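Local coordinates for putative carbohydrate binding protein (Pseudomonas aeruginosa, PDB 3QEC) that probably binds carbohydrates, binds heparin and suramin, and may take part in carbohydrate transport and biofilm formation, at residues 10-20 with 81-89; 26-35 with 128-138. All blocks are in the same frame, centred on the assembly; numbering follows the deposited sequence. Where two conformers were deposited one is given.

Contact 1. Residues 10-20 with 81-89; sequences FPEHEYAATQQ and DPRRATYVR
The carboxylate of Asp81 stacks over one face of the Phe10 ring, the two planes 21° apart, and CD2 of Phe10 sits over the centre of the Arg83 guanidinium, 3.6 Å from CZ. At the edge of that guanidinium, close to its plane, lie Glu12 OE2 and Asp81 OD1. Phe10 CZ lies over one face of Tyr15, toward the rim, and Tyr55 meets Phe10 edge-to-face. Tyr15 CD1 rests over a face of the Tyr87 ring, 3.5 Å from CD2, with the ring planes oblique at 46°; Tyr15 CB adds a CH-pi contact over the same ring. Here the short helix 12-16, with Pro11 at its N-cap, lies against the loop leading into strand 89-92. Arg83 grips Asp81 side-on, NE to OD1, and NH2 to OD2 at 2.8 Å, while its NH1 reaches Glu12 OE2 at 2.8 Å from above the carboxylate plane. One arginine thus uses three nitrogens to tie two acids together. Asp81 OD1 also accepts the backbone N of Arg83, an Asx turn that opens the type I turn 81-84. Tyr15 OH is hydrogen-bonded to Thr53 OG1. Arg89 NH2 makes a weak bond to Gln20 O (3.2 Å).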
# COMPACT_ATOMS: atom_id res chain seq x y z
N PHE A 10 15.27 13.16 -1.89
CA PHE A 10 14.19 13.04 -2.86
C PHE A 10 14.78 13.03 -4.30
O PHE A 10 15.46 13.98 -4.67
CB PHE A 10 13.15 14.17 -2.68
CG PHE A 10 11.93 14.02 -3.56
CD1 PHE A 10 10.90 13.17 -3.21
CD2 PHE A 10 11.82 14.75 -4.75
CE1 PHE A 10 9.77 13.05 -4.01
CE2 PHE A 10 10.69 14.62 -5.55
CZ PHE A 10 9.67 13.78 -5.18
N PRO A 11 14.59 11.92 -5.06
CA PRO A 11 15.20 11.82 -6.41
C PRO A 11 14.31 12.41 -7.51
O PRO A 11 13.48 11.71 -8.10
CB PRO A 11 15.40 10.31 -6.59
CG PRO A 11 14.35 9.68 -5.72
CD PRO A 11 13.84 10.69 -4.74
N GLU A 12 14.51 13.70 -7.80
CA GLU A 12 13.75 14.47 -8.78
C GLU A 12 13.71 13.79 -10.15
O GLU A 12 12.61 13.66 -10.71
CB GLU A 12 14.32 15.89 -8.91
CG GLU A 12 14.13 16.74 -7.65
CD GLU A 12 14.92 18.04 -7.54
OE1 GLU A 12 15.23 18.66 -8.58
OE2 GLU A 12 15.19 18.46 -6.38
N HIS A 13 14.90 13.33 -10.68
CA HIS A 13 15.04 12.66 -11.96
C HIS A 13 14.10 11.42 -12.07
O HIS A 13 13.48 11.19 -13.12
CB HIS A 13 16.53 12.29 -12.18
CG HIS A 13 17.15 11.51 -11.06
ND1 HIS A 13 17.54 12.11 -9.87
CD2 HIS A 13 17.44 10.19 -10.99
CE1 HIS A 13 18.03 11.14 -9.13
NE2 HIS A 13 18.00 9.97 -9.76
N GLU A 14 14.04 10.62 -11.00
CA GLU A 14 13.23 9.40 -10.98
C GLU A 14 11.75 9.73 -11.17
O GLU A 14 11.08 9.02 -11.92
CB GLU A 14 13.44 8.61 -9.69
CG GLU A 14 14.76 7.87 -9.68
CD GLU A 14 15.00 7.03 -8.45
OE1 GLU A 14 14.02 6.44 -7.94
OE2 GLU A 14 16.17 6.92 -8.02
N TYR A 15 11.26 10.82 -10.55
CA TYR A 15 9.86 11.24 -10.68
C TYR A 15 9.61 11.90 -12.05
O TYR A 15 8.56 11.66 -12.66
CB TYR A 15 9.47 12.16 -9.50
CG TYR A 15 9.22 11.37 -8.23
CD1 TYR A 15 7.99 10.75 -8.00
CD2 TYR A 15 10.25 11.13 -7.32
CE1 TYR A 15 7.79 9.94 -6.88
CE2 TYR A 15 10.06 10.33 -6.19
CZ TYR A 15 8.82 9.75 -5.97
OH TYR A 15 8.59 8.96 -4.86
N ALA A 16 10.59 12.68 -12.57
CA ALA A 16 10.50 13.36 -13.87
C ALA A 16 10.38 12.36 -15.05
O ALA A 16 9.61 12.60 -15.98
CB ALA A 16 11.71 14.26 -14.07
N ALA A 17 11.09 11.23 -14.97
CA ALA A 17 11.08 10.19 -16.00
C ALA A 17 9.75 9.40 -16.04
O ALA A 17 9.51 8.68 -17.00
CB ALA A 17 12.24 9.22 -15.78
N THR A 18 8.88 9.51 -15.02
CA THR A 18 7.64 8.74 -15.06
C THR A 18 6.57 9.36 -15.99
O THR A 18 6.43 10.58 -16.05
CB THR A 18 7.04 8.53 -13.65
OG1 THR A 18 6.58 9.77 -13.11
CG2 THR A 18 8.01 7.89 -12.69
N GLN A 19 5.80 8.50 -16.68
CA GLN A 19 4.63 8.91 -17.49
C GLN A 19 3.52 9.25 -16.48
O GLN A 19 3.31 8.47 -15.54
CB GLN A 19 4.23 7.79 -18.46
CG GLN A 19 5.29 7.53 -19.54
CD GLN A 19 4.82 6.53 -20.55
OE1 GLN A 19 3.67 6.57 -21.04
NE2 GLN A 19 5.70 5.59 -20.89
N GLN A 20 2.85 10.43 -16.60
CA GLN A 20 1.86 10.92 -15.64
C GLN A 20 0.41 10.86 -16.18
O GLN A 20 -0.51 11.31 -15.49
CB GLN A 20 2.25 12.37 -15.23
CG GLN A 20 3.44 12.42 -14.25
CD GLN A 20 4.39 13.59 -14.45
OE1 GLN A 20 3.99 14.77 -14.44
NE2 GLN A 20 5.70 13.29 -14.55
N ASP A 81 8.78 13.98 1.80
CA ASP A 81 8.93 15.21 1.01
C ASP A 81 7.54 15.61 0.44
O ASP A 81 6.82 14.75 -0.10
CB ASP A 81 9.97 15.02 -0.10
CG ASP A 81 10.42 16.29 -0.81
OD1 ASP A 81 9.62 16.86 -1.56
OD2 ASP A 81 11.61 16.66 -0.68
N PRO A 82 7.13 16.90 0.57
CA PRO A 82 5.79 17.29 0.08
C PRO A 82 5.60 17.13 -1.43
O PRO A 82 4.45 17.09 -1.87
CB PRO A 82 5.67 18.74 0.52
CG PRO A 82 7.06 19.21 0.74
CD PRO A 82 7.82 18.04 1.22
N ARG A 83 6.69 16.98 -2.21
CA ARG A 83 6.62 16.81 -3.66
C ARG A 83 6.09 15.43 -4.08
O ARG A 83 5.67 15.26 -5.22
CB ARG A 83 8.00 17.01 -4.29
CG ARG A 83 8.44 18.47 -4.41
CD ARG A 83 9.88 18.56 -4.88
NE ARG A 83 10.80 18.18 -3.81
CZ ARG A 83 12.13 18.19 -3.90
NH1 ARG A 83 12.72 18.56 -5.03
NH2 ARG A 83 12.87 17.85 -2.85
N ARG A 84 6.15 14.45 -3.17
CA ARG A 84 5.73 13.07 -3.45
C ARG A 84 4.21 12.96 -3.56
O ARG A 84 3.73 12.19 -4.39
CB ARG A 84 6.26 12.15 -2.34
CG ARG A 84 5.72 10.73 -2.32
CD ARG A 84 5.08 10.48 -0.99
NE ARG A 84 4.41 9.19 -0.94
CZ ARG A 84 3.35 8.94 -0.18
NH1 ARG A 84 2.82 9.89 0.58
NH2 ARG A 84 2.78 7.74 -0.20
N ALA A 85 3.45 13.70 -2.73
CA ALA A 85 1.99 13.64 -2.67
C ALA A 85 1.30 13.84 -4.04
O ALA A 85 0.29 13.20 -4.29
CB ALA A 85 1.46 14.67 -1.69
N THR A 86 1.87 14.67 -4.92
CA THR A 86 1.28 14.97 -6.23
C THR A 86 1.29 13.73 -7.18
O THR A 86 0.52 13.72 -8.14
CB THR A 86 1.94 16.22 -6.86
OG1 THR A 86 1.23 16.56 -8.05
CG2 THR A 86 3.39 16.03 -7.21
N TYR A 87 2.11 12.71 -6.88
CA TYR A 87 2.26 11.48 -7.67
C TYR A 87 1.44 10.30 -7.12
O TYR A 87 1.41 9.25 -7.75
CB TYR A 87 3.75 11.08 -7.71
CG TYR A 87 4.62 12.11 -8.40
CD1 TYR A 87 4.73 12.13 -9.79
CD2 TYR A 87 5.32 13.06 -7.66
CE1 TYR A 87 5.52 13.09 -10.43
CE2 TYR A 87 6.10 14.03 -8.29
CZ TYR A 87 6.19 14.04 -9.68
OH TYR A 87 6.98 14.98 -10.30
N VAL A 88 0.78 10.47 -5.95
CA VAL A 88 0.02 9.42 -5.28
C VAL A 88 -1.41 9.41 -5.77
O VAL A 88 -2.08 10.43 -5.74
CB VAL A 88 0.08 9.57 -3.73
CG1 VAL A 88 -0.74 8.48 -3.03
CG2 VAL A 88 1.52 9.54 -3.23
N ARG A 89 -1.87 8.23 -6.22
CA ARG A 89 -3.25 7.96 -6.63
C ARG A 89 -3.89 7.15 -5.51
O ARG A 89 -3.20 6.42 -4.81
CB ARG A 89 -3.31 7.24 -7.98
CG ARG A 89 -3.10 8.16 -9.15
CD ARG A 89 -2.79 7.38 -10.40
NE ARG A 89 -2.70 8.24 -11.57
CZ ARG A 89 -1.56 8.70 -12.06
NH1 ARG A 89 -0.41 8.40 -11.48
NH2 ARG A 89 -1.56 9.49 -13.13

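Contact 2. Residues 26-35 with 128-138; sequences INGDLYLTSA and EGGTVTKLVTV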
# COMPACT_ATOMS: atom_id res chain seq x y z
N ILE A 26 -6.56 -1.10 -13.00
CA ILE A 26 -6.06 -1.99 -11.94
C ILE A 26 -7.25 -2.40 -11.07
O ILE A 26 -8.03 -1.55 -10.65
CB ILE A 26 -4.89 -1.38 -11.08
CG1 ILE A 26 -3.63 -1.12 -11.95
CG2 ILE A 26 -4.53 -2.29 -9.89
CD1 ILE A 26 -2.39 -0.55 -11.21
N ASN A 27 -7.39 -3.72 -10.84
CA ASN A 27 -8.42 -4.34 -9.99
C ASN A 27 -7.73 -5.16 -8.93
O ASN A 27 -6.69 -5.76 -9.18
CB ASN A 27 -9.37 -5.25 -10.78
CG ASN A 27 -9.93 -4.63 -12.01
OD1 ASN A 27 -9.46 -4.89 -13.13
ND2 ASN A 27 -10.93 -3.79 -11.85
N GLY A 28 -8.33 -5.23 -7.76
CA GLY A 28 -7.73 -6.03 -6.72
C GLY A 28 -8.61 -6.26 -5.53
O GLY A 28 -9.72 -5.73 -5.46
N ASP A 29 -8.07 -7.03 -4.58
CA ASP A 29 -8.70 -7.42 -3.33
C ASP A 29 -7.74 -7.23 -2.19
O ASP A 29 -6.55 -7.55 -2.33
CB ASP A 29 -9.17 -8.89 -3.41
CG ASP A 29 -10.26 -9.12 -4.44
OD1 ASP A 29 -11.41 -8.70 -4.20
OD2 ASP A 29 -9.96 -9.73 -5.49
N LEU A 30 -8.25 -6.67 -1.08
CA LEU A 30 -7.47 -6.42 0.12
C LEU A 30 -7.98 -7.28 1.28
O LEU A 30 -9.19 -7.28 1.57
CB LEU A 30 -7.50 -4.92 0.51
CG LEU A 30 -6.95 -4.55 1.91
CD1 LEU A 30 -5.43 -4.65 1.97
CD2 LEU A 30 -7.40 -3.17 2.31
N TYR A 31 -7.04 -8.00 1.93
CA TYR A 31 -7.34 -8.81 3.12
C TYR A 31 -6.06 -9.23 3.83
O TYR A 31 -4.99 -9.30 3.21
CB TYR A 31 -8.21 -10.05 2.80
CG TYR A 31 -7.52 -11.18 2.08
CD1 TYR A 31 -7.40 -11.19 0.69
CD2 TYR A 31 -7.03 -12.28 2.78
CE1 TYR A 31 -6.79 -12.25 0.02
CE2 TYR A 31 -6.41 -13.34 2.13
CZ TYR A 31 -6.30 -13.33 0.74
OH TYR A 31 -5.70 -14.39 0.12
N LEU A 32 -6.17 -9.50 5.13
CA LEU A 32 -5.08 -10.00 5.97
C LEU A 32 -5.62 -11.16 6.78
O LEU A 32 -6.83 -11.37 6.76
CB LEU A 32 -4.46 -8.88 6.84
CG LEU A 32 -3.61 -7.81 6.10
CD1 LEU A 32 -3.01 -6.82 7.08
CD2 LEU A 32 -2.50 -8.43 5.25
N THR A 33 -4.76 -11.96 7.43
CA THR A 33 -5.21 -13.12 8.21
C THR A 33 -4.91 -12.92 9.69
O THR A 33 -3.81 -12.52 10.04
CB THR A 33 -4.54 -14.42 7.69
OG1 THR A 33 -4.81 -14.58 6.30
CG2 THR A 33 -5.01 -15.65 8.43
N SER A 34 -5.85 -13.28 10.56
CA SER A 34 -5.68 -13.23 12.01
C SER A 34 -4.65 -14.28 12.47
O SER A 34 -4.33 -15.21 11.72
CB SER A 34 -7.01 -13.47 12.70
OG SER A 34 -6.84 -13.69 14.09
N ALA A 35 -4.16 -14.16 13.70
CA ALA A 35 -3.23 -15.12 14.32
C ALA A 35 -3.93 -16.46 14.58
O ALA A 35 -3.26 -17.49 14.74
CB ALA A 35 -2.70 -14.54 15.61
N GLU A 128 -4.54 -6.48 15.76
CA GLU A 128 -4.11 -7.40 14.71
C GLU A 128 -3.95 -6.66 13.37
O GLU A 128 -4.45 -5.54 13.22
CB GLU A 128 -5.11 -8.57 14.59
CG GLU A 128 -5.14 -9.47 15.81
CD GLU A 128 -5.30 -10.94 15.48
OE1 GLU A 128 -4.30 -11.56 15.07
OE2 GLU A 128 -6.41 -11.48 15.65
N GLY A 129 -3.25 -7.29 12.44
CA GLY A 129 -3.00 -6.72 11.12
C GLY A 129 -1.86 -5.73 11.10
O GLY A 129 -1.01 -5.72 11.99
N GLY A 130 -1.85 -4.90 10.07
CA GLY A 130 -0.83 -3.89 9.85
C GLY A 130 -0.77 -3.43 8.41
O GLY A 130 -1.81 -3.39 7.73
N THR A 131 0.43 -3.08 7.94
CA THR A 131 0.64 -2.59 6.57
C THR A 131 0.96 -3.75 5.63
O THR A 131 1.54 -4.76 6.05
CB THR A 131 1.74 -1.51 6.52
OG1 THR A 131 2.96 -2.03 7.05
CG2 THR A 131 1.37 -0.24 7.27
N VAL A 132 0.55 -3.59 4.36
CA VAL A 132 0.81 -4.55 3.29
C VAL A 132 1.11 -3.72 2.01
O VAL A 132 0.37 -2.79 1.68
CB VAL A 132 -0.29 -5.64 3.11
CG1 VAL A 132 -1.69 -5.04 2.91
CG2 VAL A 132 0.07 -6.64 2.00
N THR A 133 2.25 -4.03 1.35
CA THR A 133 2.75 -3.32 0.17
C THR A 133 3.30 -4.32 -0.85
O THR A 133 4.11 -5.18 -0.50
CB THR A 133 3.83 -2.30 0.60
OG1 THR A 133 3.29 -1.42 1.60
CG2 THR A 133 4.41 -1.50 -0.55
N LYS A 134 2.88 -4.17 -2.12
CA LYS A 134 3.34 -5.00 -3.25
C LYS A 134 3.77 -4.12 -4.43
O LYS A 134 3.39 -2.93 -4.50
CB LYS A 134 2.21 -5.95 -3.70
CG LYS A 134 1.81 -7.03 -2.68
CD LYS A 134 2.78 -8.21 -2.69
CE LYS A 134 2.52 -9.18 -1.58
NZ LYS A 134 3.40 -10.36 -1.69
N LEU A 135 4.55 -4.70 -5.35
CA LEU A 135 4.96 -4.06 -6.60
C LEU A 135 3.97 -4.43 -7.72
O LEU A 135 3.63 -5.62 -7.85
CB LEU A 135 6.38 -4.50 -7.02
CG LEU A 135 7.61 -3.84 -6.35
CD1 LEU A 135 8.85 -4.72 -6.52
CD2 LEU A 135 7.90 -2.43 -6.94
N VAL A 136 3.56 -3.44 -8.56
CA VAL A 136 2.71 -3.73 -9.74
C VAL A 136 3.32 -3.00 -10.97
O VAL A 136 3.64 -1.82 -10.89
CB VAL A 136 1.18 -3.44 -9.55
CG1 VAL A 136 0.90 -2.05 -9.01
CG2 VAL A 136 0.38 -3.71 -10.82
N THR A 137 3.50 -3.73 -12.07
CA THR A 137 4.03 -3.23 -13.34
C THR A 137 2.88 -3.04 -14.34
O THR A 137 1.98 -3.89 -14.44
CB THR A 137 5.11 -4.19 -13.89
OG1 THR A 137 6.16 -4.30 -12.94
CG2 THR A 137 5.71 -3.68 -15.17
N VAL A 138 2.90 -1.92 -15.08
CA VAL A 138 1.87 -1.61 -16.06
C VAL A 138 2.54 -1.28 -17.39
O VAL A 138 3.34 -0.35 -17.43
CB VAL A 138 0.91 -0.48 -15.57
CG1 VAL A 138 -0.22 -0.22 -16.57
CG2 VAL A 138 0.35 -0.80 -14.18
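Glu128 reaches across to the end of strand 24-33 and uses both carboxylate oxygens there. Its OE2 accepts the hydroxyl of Ser34, OG to OE2 2.7 Å, on the syn side but 24° out of the carboxylate plane. OE1 takes the backbone N-H of Ala35 through its syn lone pair, N to OE1 2.9 Å and fairly straight at 157°. With CG beside the backbone N and the chain bent at chi2, the carboxylate is brought to both donors at once, and the two bonds hold its rotation. Ser34 OG is also hydrogen-bonded to Ser36 OG, while Trp117 and Ala119 of strand 107-120 touch Glu128.

From here the two strands run roughly antiparallel, their directions 132° apart, with no backbone hydrogen bond between them. They belong to different sheets that face each other as in a beta-sandwich, and apolar side chains fill the interface. Leu32 points CD1 at the backbone of Gly129 and Gly130, 3.7 Å from Gly130 O, and CD2 at Val132 CB. Leu30 CD1 meets Val132 CG1 at 3.9 Å; both leucines lie alongside this valine, running opposite to it. Farther along, the CD1 end of Ile26 touches Val138 CG2 at 4.0 Å and Val136 CG2 at 4.2 Å.

Several backbone groups of strand 24-33 pair within its own sheet: Ile26 with Phe101, Gly28 with Phe99, and Asp29 with Val146 and Leu148. Thr33 N instead bonds a glycerol, probably from the crystallisation liquor. On the other strand, Thr131 OG1 is bonded to Phe63 O and Leu66 N, and Thr133 OG1 to Gly64 O and Ser112 OG. With polar bonding between the segments confined to Glu128, the aliphatic middle has no directional bond across it and rests on shape and burial.

Contact 2 is buried, its centre about 7 Å from the centre of the chain, whereas contact 1 is a surface contact with its centre about 16 Å from that point; the two contact centres lie 23 Å apart and they do not touch. No segment is shared, but helix 12-16 and strand 24-33 follow each other in the chain, and the segments of the two contacts alternate along it. Contact 1 reaches the antiparallel sheet only at Arg89, the start of strand 89-92, while contact 2 uses strand 125-138. The chemistry follows the location: contact 1 joins a helix and a loop by aromatic packing and a salt-bridge network, contact 2 joins two sheets by aliphatic side chains, with uncharged donors meeting the carboxylate of Glu128.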